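Local coordinates for vibralactone Cyclase (Boreostereum vibrans, PDB 6KD0), which catalyses the cyclization that forms the fused bicyclic beta-lactone of vibralactone, although its fold is that of an alpha/beta hydrolase, at residues Y95-C103 against D148-A157; A165-I173 against F196-Q204. All coordinates share one frame; numbering follows the deposited sequence.

Interaction 1: residues Y95-C103 against D148-A157; sequences YPLLYWVHC and DVYAGLKWAA
Val149 meets Val101 tip to tip, its CG2 lying 3.8 Å from Val101 CG1, two branched side chains whose blunt ends meet between helix and strand. The same residue offers its backbone to Tyr99: the phenol OH of Tyr99 sits 2.7 Å from Val149 O, a weak hydrogen bond, the acceptor lying well out of the ring plane; the same carbonyl also accepts the helical bond from Leu153 N. Val149 CG1 adds an apolar contact at the edge of the Tyr99 ring, in its plane. One turn on, Gly152 is what lets the hydroxyl in. Its CA is 3.2 Å from Tyr99 OH, and any beta carbon here would collide with that oxygen. Leu153 then lies over one face of the ring, with its CA 4.0 Å from the ring centroid in a CH-pi contact and its CD1 3.7 Å from Tyr99 CD2. Tyr99 reaches this far because its CG stands anti to the backbone N (chi1 -176°), sending the ring out from the strand to the helix surface. At Ala156 a small methyl suffices: CB lies 4.1 Å from Tyr99 CD1, while Leu97 CD1 comes to 3.7 Å from Ala156 O. The helix runs nearly antiparallel to strand 97-101, at 165°, the two axes coming within 9.9 Å. Tyr99 also packs on Val130 and Ile132 of the adjoining strand 128-132, and Leu97 on Phe171 of strand 171-176, the neighbour on the other side; Leu98 and Trp100 face helix 321-338 across the sheet, completing the three-layer sandwich of the alpha/beta hydrolase fold.

Interaction 2: residues A165-I173 against F196-Q204; sequences ADPKKGFVI and FANTPLTGQ
Phe171 and Thr202 hold each other by two hydrogen bonds. Phe171 N donates to Thr202 OG1 (2.9 Å) almost straight, at 171°, and Phe171 O accepts from Thr202 N at 2.7 Å. Threonine suits the spot because its hydroxyl, set between its own backbone N and carbonyl carbon (chi1 64°), stands in for a backbone acceptor just before the strand begins. Regular parallel pairing then takes over: Ile173 N bonds to Gly203 O at 3.0 Å, and Val172 pairs with Gly203, where a beta carbon would press tightly on Val172 CG2. A water links the 3-10 turn to the loop before strand 203-207, donating to Pro167 O and Pro200 O.

On the Phe171 ring, Leu201 CD2 sits squarely over one face, 3.7 Å from the centroid on the ring normal, a CH-pi contact. Phe196 CE1 approaches Phe171 CE2 at 4.1 Å, edge against edge. A polar atom also meets the rim: Thr199 O lies in the ring plane, 3.4 Å from Phe171 CD2. With an alanine in place of Phe171, Leu201 CD2 would probably lose the aromatic face beneath it and a gap would open beside Phe196. Further along, Leu201 CD1 packs on Ile173 CG2, and Gln204 runs alongside Ile173.

Strands 171-176 and 203-207, joined by helix 178-192, form a beta-alpha-beta crossover, the unit from which the parallel part of the mixed alpha/beta hydrolase sheet is built.

Interactions 1 and 2 lie side by side, their centres about 10 Å apart, and share one sheet in which strands 97-101 and 171-176 are neighbours. Probable backbone hydrogen bonds tie them, Tyr95 O to Asp166 N (2.8 Å) and Leu97 N to Gly170 O (2.9 Å). On the helix side the layers interlock: Leu153 CD1 lies 3.4 Å from Phe171 CZ, making this leucine common to both hydrophobic clusters. Strand 171-176 leads into a GxSxG sequence consistent with a nucleophile elbow, whose Ser177 probably belongs to a catalytic triad with His311 and Asp281. Val101 touches that elbow from interaction 1, whereas Ile173 of interaction 2 lies near it without contact.

Interaction 1: residues Y95-C103 against D148-A157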
ATOM      1  N   TYR A  95      18.370 -13.009   1.101  1.00 24.75           N
ATOM      2  CA  TYR A  95      18.139 -11.579   0.966  1.00 23.62           C
ATOM      3  C   TYR A  95      17.108 -11.112   1.977  1.00 22.19           C
ATOM      4  O   TYR A  95      16.335 -11.921   2.499  1.00 22.79           O
ATOM      5  CB  TYR A  95      17.650 -11.249  -0.450  1.00 23.03           C
ATOM      6  CG  TYR A  95      18.604 -11.728  -1.504  1.00 21.41           C
ATOM      7  CD1 TYR A  95      19.681 -10.942  -1.894  1.00 27.49           C
ATOM      8  CD2 TYR A  95      18.454 -12.982  -2.081  1.00 26.08           C
ATOM      9  CE1 TYR A  95      20.574 -11.379  -2.854  1.00 30.96           C
ATOM     10  CE2 TYR A  95      19.339 -13.429  -3.054  1.00 28.09           C
ATOM     11  CZ  TYR A  95      20.391 -12.626  -3.434  1.00 30.80           C
ATOM     12  OH  TYR A  95      21.259 -13.091  -4.397  1.00 26.52           O
ATOM     13  N   PRO A  96      17.063  -9.806   2.268  1.00 22.30           N
ATOM     14  CA  PRO A  96      15.954  -9.280   3.075  1.00 22.52           C
ATOM     15  C   PRO A  96      14.623  -9.516   2.380  1.00 23.15           C
ATOM     16  O   PRO A  96      14.560  -9.851   1.189  1.00 21.65           O
ATOM     17  CB  PRO A  96      16.264  -7.786   3.206  1.00 19.59           C
ATOM     18  CG  PRO A  96      17.740  -7.646   2.831  1.00 24.00           C
ATOM     19  CD  PRO A  96      18.023  -8.756   1.872  1.00 23.14           C
ATOM     20  N   LEU A  97      13.544  -9.331   3.149  1.00 21.32           N
ATOM     21  CA  LEU A  97      12.195  -9.751   2.770  1.00 19.04           C
ATOM     22  C   LEU A  97      11.292  -8.526   2.680  1.00 17.52           C
ATOM     23  O   LEU A  97      11.145  -7.799   3.665  1.00 21.96           O
ATOM     24  CB  LEU A  97      11.637 -10.726   3.815  1.00 19.78           C
ATOM     25  CG  LEU A  97      10.704 -11.869   3.415  1.00 24.82           C
ATOM     26  CD1 LEU A  97       9.743 -12.246   4.548  1.00 25.42           C
ATOM     27  CD2 LEU A  97       9.965 -11.592   2.146  1.00 22.47           C
ATOM     28  N   LEU A  98      10.687  -8.304   1.516  1.00 18.52           N
ATOM     29  CA  LEU A  98       9.700  -7.248   1.320  1.00 19.34           C
ATOM     30  C   LEU A  98       8.339  -7.880   1.044  1.00 19.34           C
ATOM     31  O   LEU A  98       8.197  -8.651   0.092  1.00 18.86           O
ATOM     32  CB  LEU A  98      10.092  -6.343   0.150  1.00 22.53           C
ATOM     33  CG  LEU A  98       9.036  -5.313  -0.267  1.00 20.17           C
ATOM     34  CD1 LEU A  98       8.881  -4.213   0.782  1.00 18.33           C
ATOM     35  CD2 LEU A  98       9.372  -4.722  -1.634  1.00 21.69           C
ATOM     36  N   TYR A  99       7.338  -7.543   1.851  1.00 17.68           N
ATOM     37  CA  TYR A  99       5.990  -8.096   1.696  1.00 17.48           C
ATOM     38  C   TYR A  99       5.080  -6.959   1.243  1.00 18.81           C
ATOM     39  O   TYR A  99       4.874  -6.001   1.992  1.00 18.29           O
ATOM     40  CB  TYR A  99       5.514  -8.708   3.010  1.00 15.69           C
ATOM     41  CG  TYR A  99       4.175  -9.390   2.944  1.00 19.14           C
ATOM     42  CD1 TYR A  99       4.089 -10.711   2.513  1.00 17.66           C
ATOM     43  CD2 TYR A  99       3.015  -8.744   3.360  1.00 15.84           C
ATOM     44  CE1 TYR A  99       2.888 -11.372   2.454  1.00 17.96           C
ATOM     45  CE2 TYR A  99       1.786  -9.402   3.300  1.00 19.15           C
ATOM     46  CZ  TYR A  99       1.744 -10.726   2.853  1.00 16.25           C
ATOM     47  OH  TYR A  99       0.559 -11.419   2.801  1.00 17.13           O
ATOM     48  N   TRP A 100       4.546  -7.064   0.027  1.00 15.89           N
ATOM     49  CA  TRP A 100       3.868  -5.964  -0.650  1.00 21.94           C
ATOM     50  C   TRP A 100       2.377  -6.255  -0.769  1.00 17.27           C
ATOM     51  O   TRP A 100       1.985  -7.353  -1.197  1.00 19.14           O
ATOM     52  CB  TRP A 100       4.486  -5.729  -2.040  1.00 20.31           C
ATOM     53  CG  TRP A 100       3.696  -4.756  -2.829  1.00 18.81           C
ATOM     54  CD1 TRP A 100       2.615  -5.033  -3.633  1.00 19.00           C
ATOM     55  CD2 TRP A 100       3.851  -3.331  -2.840  1.00 22.28           C
ATOM     56  NE1 TRP A 100       2.115  -3.867  -4.161  1.00 20.88           N
ATOM     57  CE2 TRP A 100       2.858  -2.811  -3.698  1.00 20.25           C
ATOM     58  CE3 TRP A 100       4.751  -2.446  -2.233  1.00 22.89           C
ATOM     59  CZ2 TRP A 100       2.734  -1.444  -3.957  1.00 22.51           C
ATOM     60  CZ3 TRP A 100       4.618  -1.083  -2.487  1.00 24.43           C
ATOM     61  CH2 TRP A 100       3.614  -0.602  -3.341  1.00 21.69           C
ATOM     62  N   VAL A 101       1.546  -5.274  -0.399  1.00 14.46           N
ATOM     63  CA  VAL A 101       0.088  -5.411  -0.429  1.00 16.90           C
ATOM     64  C   VAL A 101      -0.488  -4.420  -1.436  1.00 15.80           C
ATOM     65  O   VAL A 101      -0.475  -3.194  -1.212  1.00 14.96           O
ATOM     66  CB  VAL A 101      -0.537  -5.198   0.952  1.00 14.81           C
ATOM     67  CG1 VAL A 101      -1.992  -5.705   0.947  1.00 14.30           C
ATOM     68  CG2 VAL A 101       0.296  -5.896   2.003  1.00 18.71           C
ATOM     69  N   HIS A 102      -1.094  -4.962  -2.497  1.00 15.35           N
ATOM     70  CA  HIS A 102      -1.567  -4.161  -3.621  1.00 17.19           C
ATOM     71  C   HIS A 102      -2.823  -3.352  -3.274  1.00 17.19           C
ATOM     72  O   HIS A 102      -3.529  -3.612  -2.291  1.00 18.34           O
ATOM     73  CB  HIS A 102      -1.840  -5.073  -4.833  1.00 16.77           C
ATOM     74  CG  HIS A 102      -3.077  -5.903  -4.691  1.00 16.70           C
ATOM     75  ND1 HIS A 102      -4.345  -5.379  -4.828  1.00 20.23           N
ATOM     76  CD2 HIS A 102      -3.242  -7.224  -4.437  1.00 16.20           C
ATOM     77  CE1 HIS A 102      -5.239  -6.335  -4.635  1.00 17.88           C
ATOM     78  NE2 HIS A 102      -4.594  -7.466  -4.400  1.00 18.26           N
ATOM     79  N   CYS A 103      -3.124  -2.395  -4.146  1.00 16.29           N
ATOM     80  CA  CYS A 103      -4.222  -1.457  -3.977  1.00 16.99           C
ATOM     81  C   CYS A 103      -5.525  -2.018  -4.541  1.00 21.02           C
ATOM     82  O   CYS A 103      -5.597  -3.152  -5.043  1.00 18.95           O
ATOM     83  CB  CYS A 103      -3.904  -0.139  -4.672  1.00 16.61           C
ATOM     84  SG  CYS A 103      -4.166  -0.232  -6.480  1.00 24.29           S
ATOM     85  N   ASP A 148      -6.422 -12.613   5.139  1.00 19.14           N
ATOM     86  CA  ASP A 148      -5.589 -13.190   4.078  1.00 17.44           C
ATOM     87  C   ASP A 148      -4.216 -12.535   4.038  1.00 18.44           C
ATOM     88  O   ASP A 148      -3.197 -13.219   3.893  1.00 17.24           O
ATOM     89  CB  ASP A 148      -6.248 -13.037   2.707  1.00 18.46           C
ATOM     90  CG  ASP A 148      -7.467 -13.949   2.515  1.00 20.63           C
ATOM     91  OD1 ASP A 148      -7.781 -14.784   3.395  1.00 21.26           O
ATOM     92  OD2 ASP A 148      -8.114 -13.813   1.454  1.00 19.63           O
ATOM     93  N   VAL A 149      -4.174 -11.208   4.134  1.00 16.79           N
ATOM     94  CA  VAL A 149      -2.890 -10.505   4.137  1.00 16.16           C
ATOM     95  C   VAL A 149      -2.032 -10.995   5.294  1.00 15.65           C
ATOM     96  O   VAL A 149      -0.818 -11.231   5.149  1.00 17.18           O
ATOM     97  CB  VAL A 149      -3.129  -8.985   4.200  1.00 16.29           C
ATOM     98  CG1 VAL A 149      -1.823  -8.232   4.474  1.00 18.56           C
ATOM     99  CG2 VAL A 149      -3.780  -8.492   2.879  1.00 17.01           C
ATOM    100  N   TYR A 150      -2.657 -11.211   6.449  1.00 16.74           N
ATOM    101  CA  TYR A 150      -1.904 -11.654   7.616  1.00 15.24           C
ATOM    102  C   TYR A 150      -1.418 -13.086   7.451  1.00 18.54           C
ATOM    103  O   TYR A 150      -0.284 -13.412   7.816  1.00 18.33           O
ATOM    104  CB  TYR A 150      -2.767 -11.532   8.866  1.00 18.32           C
ATOM    105  CG  TYR A 150      -1.971 -11.623  10.143  1.00 18.41           C
ATOM    106  CD1 TYR A 150      -1.066 -10.624  10.485  1.00 17.92           C
ATOM    107  CD2 TYR A 150      -2.145 -12.678  11.017  1.00 20.01           C
ATOM    108  CE1 TYR A 150      -0.350 -10.697  11.660  1.00 18.02           C
ATOM    109  CE2 TYR A 150      -1.425 -12.754  12.198  1.00 21.03           C
ATOM    110  CZ  TYR A 150      -0.538 -11.770  12.507  1.00 19.75           C
ATOM    111  OH  TYR A 150       0.161 -11.843  13.692  1.00 21.31           O
ATOM    112  N   ALA A 151      -2.279 -13.972   6.949  1.00 15.49           N
ATOM    113  CA  ALA A 151      -1.848 -15.346   6.693  1.00 17.42           C
ATOM    114  C   ALA A 151      -0.660 -15.380   5.729  1.00 20.11           C
ATOM    115  O   ALA A 151       0.286 -16.158   5.914  1.00 20.22           O
ATOM    116  CB  ALA A 151      -3.015 -16.157   6.147  1.00 19.83           C
ATOM    117  N   GLY A 152      -0.699 -14.536   4.700  1.00 17.25           N
ATOM    118  CA  GLY A 152       0.410 -14.452   3.773  1.00 18.22           C
ATOM    119  C   GLY A 152       1.673 -13.954   4.436  1.00 18.09           C
ATOM    120  O   GLY A 152       2.774 -14.411   4.113  1.00 19.57           O
ATOM    121  N   LEU A 153       1.530 -13.005   5.377  1.00 19.21           N
ATOM    122  CA  LEU A 153       2.689 -12.470   6.095  1.00 18.69           C
ATOM    123  C   LEU A 153       3.321 -13.557   6.955  1.00 23.22           C
ATOM    124  O   LEU A 153       4.552 -13.696   6.996  1.00 17.75           O
ATOM    125  CB  LEU A 153       2.264 -11.277   6.955  1.00 18.67           C
ATOM    126  CG  LEU A 153       3.372 -10.505   7.687  1.00 20.20           C
ATOM    127  CD1 LEU A 153       4.310  -9.846   6.678  1.00 16.99           C
ATOM    128  CD2 LEU A 153       2.805  -9.461   8.659  1.00 20.43           C
ATOM    129  N   LYS A 154       2.475 -14.368   7.601  1.00 18.48           N
ATOM    130  CA  LYS A 154       2.981 -15.477   8.399  1.00 21.43           C
ATOM    131  C   LYS A 154       3.673 -16.502   7.518  1.00 21.24           C
ATOM    132  O   LYS A 154       4.757 -16.999   7.863  1.00 20.54           O
ATOM    133  CB  LYS A 154       1.845 -16.134   9.186  1.00 19.16           C
ATOM    134  CG  LYS A 154       1.343 -15.332  10.375  1.00 19.93           C
ATOM    135  CD  LYS A 154       0.239 -16.102  11.120  1.00 25.73           C
ATOM    136  CE  LYS A 154       0.814 -17.291  11.880  1.00 27.81           C
ATOM    137  NZ  LYS A 154      -0.246 -18.105  12.560  1.00 30.92           N
ATOM    138  N   TRP A 155       3.065 -16.821   6.376  1.00 19.79           N
ATOM    139  CA  TRP A 155       3.657 -17.788   5.463  1.00 21.83           C
ATOM    140  C   TRP A 155       5.022 -17.309   4.989  1.00 22.02           C
ATOM    141  O   TRP A 155       5.991 -18.075   4.989  1.00 24.03           O
ATOM    142  CB  TRP A 155       2.729 -18.028   4.270  1.00 20.11           C
ATOM    143  CG  TRP A 155       3.292 -19.020   3.313  1.00 22.45           C
ATOM    144  CD1 TRP A 155       3.120 -20.374   3.345  1.00 24.81           C
ATOM    145  CD2 TRP A 155       4.161 -18.751   2.202  1.00 25.48           C
ATOM    146  NE1 TRP A 155       3.818 -20.964   2.319  1.00 32.89           N
ATOM    147  CE2 TRP A 155       4.465 -19.990   1.601  1.00 27.69           C
ATOM    148  CE3 TRP A 155       4.708 -17.587   1.657  1.00 29.16           C
ATOM    149  CZ2 TRP A 155       5.286 -20.094   0.479  1.00 30.30           C
ATOM    150  CZ3 TRP A 155       5.530 -17.694   0.535  1.00 26.00           C
ATOM    151  CH2 TRP A 155       5.809 -18.933  -0.036  1.00 24.03           C
ATOM    152  N   ALA A 156       5.111 -16.038   4.590  1.00 20.51           N
ATOM    153  CA  ALA A 156       6.359 -15.500   4.061  1.00 24.93           C
ATOM    154  C   ALA A 156       7.447 -15.492   5.121  1.00 23.02           C
ATOM    155  O   ALA A 156       8.606 -15.805   4.827  1.00 27.15           O
ATOM    156  CB  ALA A 156       6.142 -14.089   3.510  1.00 19.25           C
ATOM    157  N   ALA A 157       7.096 -15.126   6.365  1.00 23.47           N
ATOM    158  CA  ALA A 157       8.069 -15.172   7.453  1.00 25.71           C
ATOM    159  C   ALA A 157       8.556 -16.600   7.689  1.00 24.68           C
ATOM    160  O   ALA A 157       9.763 -16.849   7.793  1.00 27.67           O
ATOM    161  CB  ALA A 157       7.466 -14.585   8.735  1.00 21.70           C
TER

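Interaction 2: residues A165-I173 against F196-Q204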
ATOM      1  N   ALA A 165      14.970 -15.918   1.000  1.00 23.19           N
ATOM      2  CA  ALA A 165      14.767 -14.749   1.842  1.00 19.73           C
ATOM      3  C   ALA A 165      15.094 -15.085   3.291  1.00 22.03           C
ATOM      4  O   ALA A 165      14.987 -16.241   3.723  1.00 21.99           O
ATOM      5  CB  ALA A 165      13.327 -14.234   1.742  1.00 19.30           C
ATOM      6  N   ASP A 166      15.516 -14.068   4.033  1.00 25.36           N
ATOM      7  CA  ASP A 166      15.756 -14.219   5.464  1.00 24.31           C
ATOM      8  C   ASP A 166      15.281 -12.945   6.150  1.00 22.73           C
ATOM      9  O   ASP A 166      15.931 -11.895   6.038  1.00 24.83           O
ATOM     10  CB  ASP A 166      17.235 -14.510   5.756  1.00 28.30           C
ATOM     11  CG  ASP A 166      17.549 -14.576   7.257  1.00 29.20           C
ATOM     12  OD1 ASP A 166      16.620 -14.459   8.093  1.00 29.45           O
ATOM     13  OD2 ASP A 166      18.742 -14.755   7.591  1.00 37.08           O
ATOM     14  N   PRO A 167      14.148 -12.998   6.859  1.00 23.75           N
ATOM     15  CA  PRO A 167      13.608 -11.778   7.471  1.00 24.01           C
ATOM     16  C   PRO A 167      14.508 -11.196   8.539  1.00 23.47           C
ATOM     17  O   PRO A 167      14.354 -10.017   8.879  1.00 23.21           O
ATOM     18  CB  PRO A 167      12.259 -12.235   8.046  1.00 26.41           C
ATOM     19  CG  PRO A 167      12.352 -13.705   8.178  1.00 27.60           C
ATOM     20  CD  PRO A 167      13.312 -14.179   7.112  1.00 23.37           C
ATOM     21  N   LYS A 168      15.449 -11.978   9.080  1.00 23.62           N
ATOM     22  CA  LYS A 168      16.449 -11.413   9.977  1.00 27.90           C
ATOM     23  C   LYS A 168      17.347 -10.417   9.264  1.00 29.85           C
ATOM     24  O   LYS A 168      17.954  -9.574   9.928  1.00 26.28           O
ATOM     25  CB  LYS A 168      17.316 -12.515  10.591  1.00 31.02           C
ATOM     26  CG  LYS A 168      16.547 -13.592  11.336  1.00 32.33           C
ATOM     27  CD  LYS A 168      16.151 -13.160  12.730  1.00 42.83           C
ATOM     28  CE  LYS A 168      17.328 -13.235  13.689  1.00 54.74           C
ATOM     29  NZ  LYS A 168      17.504 -11.972  14.462  1.00 62.09           N
ATOM     30  N   LYS A 169      17.440 -10.498   7.937  1.00 23.71           N
ATOM     31  CA  LYS A 169      18.189  -9.513   7.171  1.00 26.12           C
ATOM     32  C   LYS A 169      17.379  -8.254   6.891  1.00 27.96           C
ATOM     33  O   LYS A 169      17.916  -7.303   6.314  1.00 27.09           O
ATOM     34  CB  LYS A 169      18.665 -10.140   5.860  1.00 23.27           C
ATOM     35  CG  LYS A 169      19.525 -11.378   6.100  1.00 29.85           C
ATOM     36  CD  LYS A 169      20.336 -11.753   4.876  1.00 30.98           C
ATOM     37  CE  LYS A 169      21.393 -12.803   5.219  1.00 29.65           C
ATOM     38  NZ  LYS A 169      22.243 -13.112   4.015  1.00 33.70           N
ATOM     39  N   GLY A 170      16.129  -8.212   7.328  1.00 24.40           N
ATOM     40  CA  GLY A 170      15.251  -7.106   7.020  1.00 25.67           C
ATOM     41  C   GLY A 170      13.911  -7.678   6.640  1.00 23.29           C
ATOM     42  O   GLY A 170      13.849  -8.666   5.905  1.00 20.60           O
ATOM     43  N   PHE A 171      12.838  -7.065   7.137  1.00 22.28           N
ATOM     44  CA  PHE A 171      11.488  -7.584   6.948  1.00 20.44           C
ATOM     45  C   PHE A 171      10.572  -6.359   6.916  1.00 18.61           C
ATOM     46  O   PHE A 171      10.145  -5.864   7.957  1.00 21.70           O
ATOM     47  CB  PHE A 171      11.130  -8.571   8.057  1.00 18.91           C
ATOM     48  CG  PHE A 171       9.849  -9.324   7.829  1.00 20.81           C
ATOM     49  CD1 PHE A 171       9.211  -9.305   6.603  1.00 18.81           C
ATOM     50  CD2 PHE A 171       9.285 -10.066   8.864  1.00 20.16           C
ATOM     51  CE1 PHE A 171       8.023 -10.007   6.423  1.00 19.83           C
ATOM     52  CE2 PHE A 171       8.111 -10.762   8.687  1.00 19.37           C
ATOM     53  CZ  PHE A 171       7.479 -10.733   7.465  1.00 19.56           C
ATOM     54  N   VAL A 172      10.309  -5.864   5.708  1.00 17.30           N
ATOM     55  CA  VAL A 172       9.572  -4.623   5.496  1.00 19.64           C
ATOM     56  C   VAL A 172       8.204  -4.954   4.917  1.00 18.44           C
ATOM     57  O   VAL A 172       8.105  -5.675   3.916  1.00 18.95           O
ATOM     58  CB  VAL A 172      10.347  -3.667   4.565  1.00 17.15           C
ATOM     59  CG1 VAL A 172       9.482  -2.457   4.204  1.00 18.21           C
ATOM     60  CG2 VAL A 172      11.636  -3.223   5.234  1.00 23.08           C
ATOM     61  N   ILE A 173       7.150  -4.412   5.517  1.00 19.38           N
ATOM     62  CA  ILE A 173       5.817  -4.548   4.934  1.00 18.54           C
ATOM     63  C   ILE A 173       5.449  -3.230   4.277  1.00 17.23           C
ATOM     64  O   ILE A 173       5.739  -2.144   4.798  1.00 18.13           O
ATOM     65  CB  ILE A 173       4.766  -4.974   5.975  1.00 16.05           C
ATOM     66  CG1 ILE A 173       3.442  -5.286   5.278  1.00 17.13           C
ATOM     67  CG2 ILE A 173       4.577  -3.886   7.047  1.00 17.62           C
ATOM     68  CD1 ILE A 173       2.478  -6.014   6.145  1.00 18.81           C
ATOM     69  N   PHE A 196       5.662 -13.853  15.646  1.00 21.40           N
ATOM     70  CA  PHE A 196       6.637 -13.002  14.977  1.00 25.00           C
ATOM     71  C   PHE A 196       7.795 -12.609  15.881  1.00 30.92           C
ATOM     72  O   PHE A 196       8.642 -11.818  15.451  1.00 29.25           O
ATOM     73  CB  PHE A 196       5.955 -11.729  14.445  1.00 25.03           C
ATOM     74  CG  PHE A 196       5.134 -11.958  13.196  1.00 23.47           C
ATOM     75  CD1 PHE A 196       5.744 -12.038  11.959  1.00 22.50           C
ATOM     76  CD2 PHE A 196       3.763 -12.125  13.275  1.00 20.07           C
ATOM     77  CE1 PHE A 196       4.996 -12.264  10.821  1.00 22.11           C
ATOM     78  CE2 PHE A 196       3.006 -12.348  12.143  1.00 20.61           C
ATOM     79  CZ  PHE A 196       3.618 -12.422  10.915  1.00 23.82           C
ATOM     80  N   ALA A 197       7.841 -13.132  17.116  1.00 29.99           N
ATOM     81  CA  ALA A 197       8.846 -12.702  18.088  1.00 30.59           C
ATOM     82  C   ALA A 197      10.257 -12.795  17.517  1.00 29.91           C
ATOM     83  O   ALA A 197      11.073 -11.884  17.698  1.00 30.99           O
ATOM     84  CB  ALA A 197       8.742 -13.534  19.366  1.00 31.66           C
ATOM     85  N   ASN A 198      10.560 -13.888  16.820  1.00 29.05           N
ATOM     86  CA  ASN A 198      11.899 -14.115  16.294  1.00 31.44           C
ATOM     87  C   ASN A 198      12.126 -13.528  14.906  1.00 30.86           C
ATOM     88  O   ASN A 198      13.277 -13.438  14.479  1.00 33.33           O
ATOM     89  CB  ASN A 198      12.201 -15.612  16.234  1.00 27.96           C
ATOM     90  CG  ASN A 198      12.235 -16.238  17.605  1.00 42.06           C
ATOM     91  OD1 ASN A 198      12.387 -15.537  18.618  1.00 36.65           O
ATOM     92  ND2 ASN A 198      12.067 -17.559  17.659  1.00 40.07           N
ATOM     93  N   THR A 199      11.065 -13.191  14.176  1.00 26.62           N
ATOM     94  CA  THR A 199      11.166 -12.576  12.850  1.00 27.80           C
ATOM     95  C   THR A 199      10.245 -11.359  12.792  1.00 24.33           C
ATOM     96  O   THR A 199       9.287 -11.327  12.017  1.00 26.60           O
ATOM     97  CB  THR A 199      10.823 -13.585  11.749  1.00 25.22           C
ATOM     98  OG1 THR A 199       9.443 -13.975  11.864  1.00 25.45           O
ATOM     99  CG2 THR A 199      11.715 -14.828  11.848  1.00 29.85           C
ATOM    100  N   PRO A 200      10.502 -10.342  13.614  1.00 21.78           N
ATOM    101  CA  PRO A 200       9.611  -9.184  13.644  1.00 21.29           C
ATOM    102  C   PRO A 200       9.747  -8.357  12.380  1.00 22.97           C
ATOM    103  O   PRO A 200      10.780  -8.364  11.701  1.00 19.54           O
ATOM    104  CB  PRO A 200      10.093  -8.389  14.863  1.00 25.96           C
ATOM    105  CG  PRO A 200      11.562  -8.689  14.901  1.00 24.81           C
ATOM    106  CD  PRO A 200      11.651 -10.161  14.520  1.00 25.97           C
ATOM    107  N   LEU A 201       8.683  -7.613  12.084  1.00 20.56           N
ATOM    108  CA  LEU A 201       8.774  -6.593  11.050  1.00 24.25           C
ATOM    109  C   LEU A 201       9.837  -5.580  11.450  1.00 24.88           C
ATOM    110  O   LEU A 201       9.933  -5.203  12.620  1.00 24.76           O
ATOM    111  CB  LEU A 201       7.424  -5.899  10.870  1.00 20.82           C
ATOM    112  CG  LEU A 201       6.346  -6.732  10.179  1.00 19.82           C
ATOM    113  CD1 LEU A 201       5.002  -5.990  10.210  1.00 17.73           C
ATOM    114  CD2 LEU A 201       6.739  -7.019   8.731  1.00 21.15           C
ATOM    115  N   THR A 202      10.654  -5.147  10.488  1.00 21.44           N
ATOM    116  CA  THR A 202      11.648  -4.117  10.765  1.00 22.20           C
ATOM    117  C   THR A 202      11.315  -2.774  10.122  1.00 24.90           C
ATOM    118  O   THR A 202      12.075  -1.820  10.291  1.00 22.22           O
ATOM    119  CB  THR A 202      13.042  -4.572  10.315  1.00 27.46           C
ATOM    120  OG1 THR A 202      13.060  -4.746   8.890  1.00 23.69           O
ATOM    121  CG2 THR A 202      13.391  -5.897  10.965  1.00 21.77           C
ATOM    122  N   GLY A 203      10.212  -2.672   9.394  1.00 21.69           N
ATOM    123  CA  GLY A 203       9.867  -1.416   8.768  1.00 21.22           C
ATOM    124  C   GLY A 203       8.546  -1.535   8.043  1.00 20.41           C
ATOM    125  O   GLY A 203       8.067  -2.635   7.749  1.00 19.10           O
ATOM    126  N   GLN A 204       7.966  -0.377   7.758  1.00 20.08           N
ATOM    127  CA  GLN A 204       6.694  -0.338   7.065  1.00 18.41           C
ATOM    128  C   GLN A 204       6.611   0.884   6.168  1.00 17.65           C
ATOM    129  O   GLN A 204       6.926   1.994   6.595  1.00 18.68           O
ATOM    130  CB  GLN A 204       5.529  -0.316   8.051  1.00 18.71           C
ATOM    131  CG  GLN A 204       4.197  -0.132   7.364  1.00 16.73           C
ATOM    132  CD  GLN A 204       3.070  -0.589   8.241  1.00 20.38           C
ATOM    133  OE1 GLN A 204       3.114  -0.398   9.456  1.00 22.73           O
ATOM    134  NE2 GLN A 204       2.064  -1.219   7.646  1.00 20.35           N
TER
HETATM  135  O   HOH W   1      13.088  -9.906  11.362  1.00 23.52           O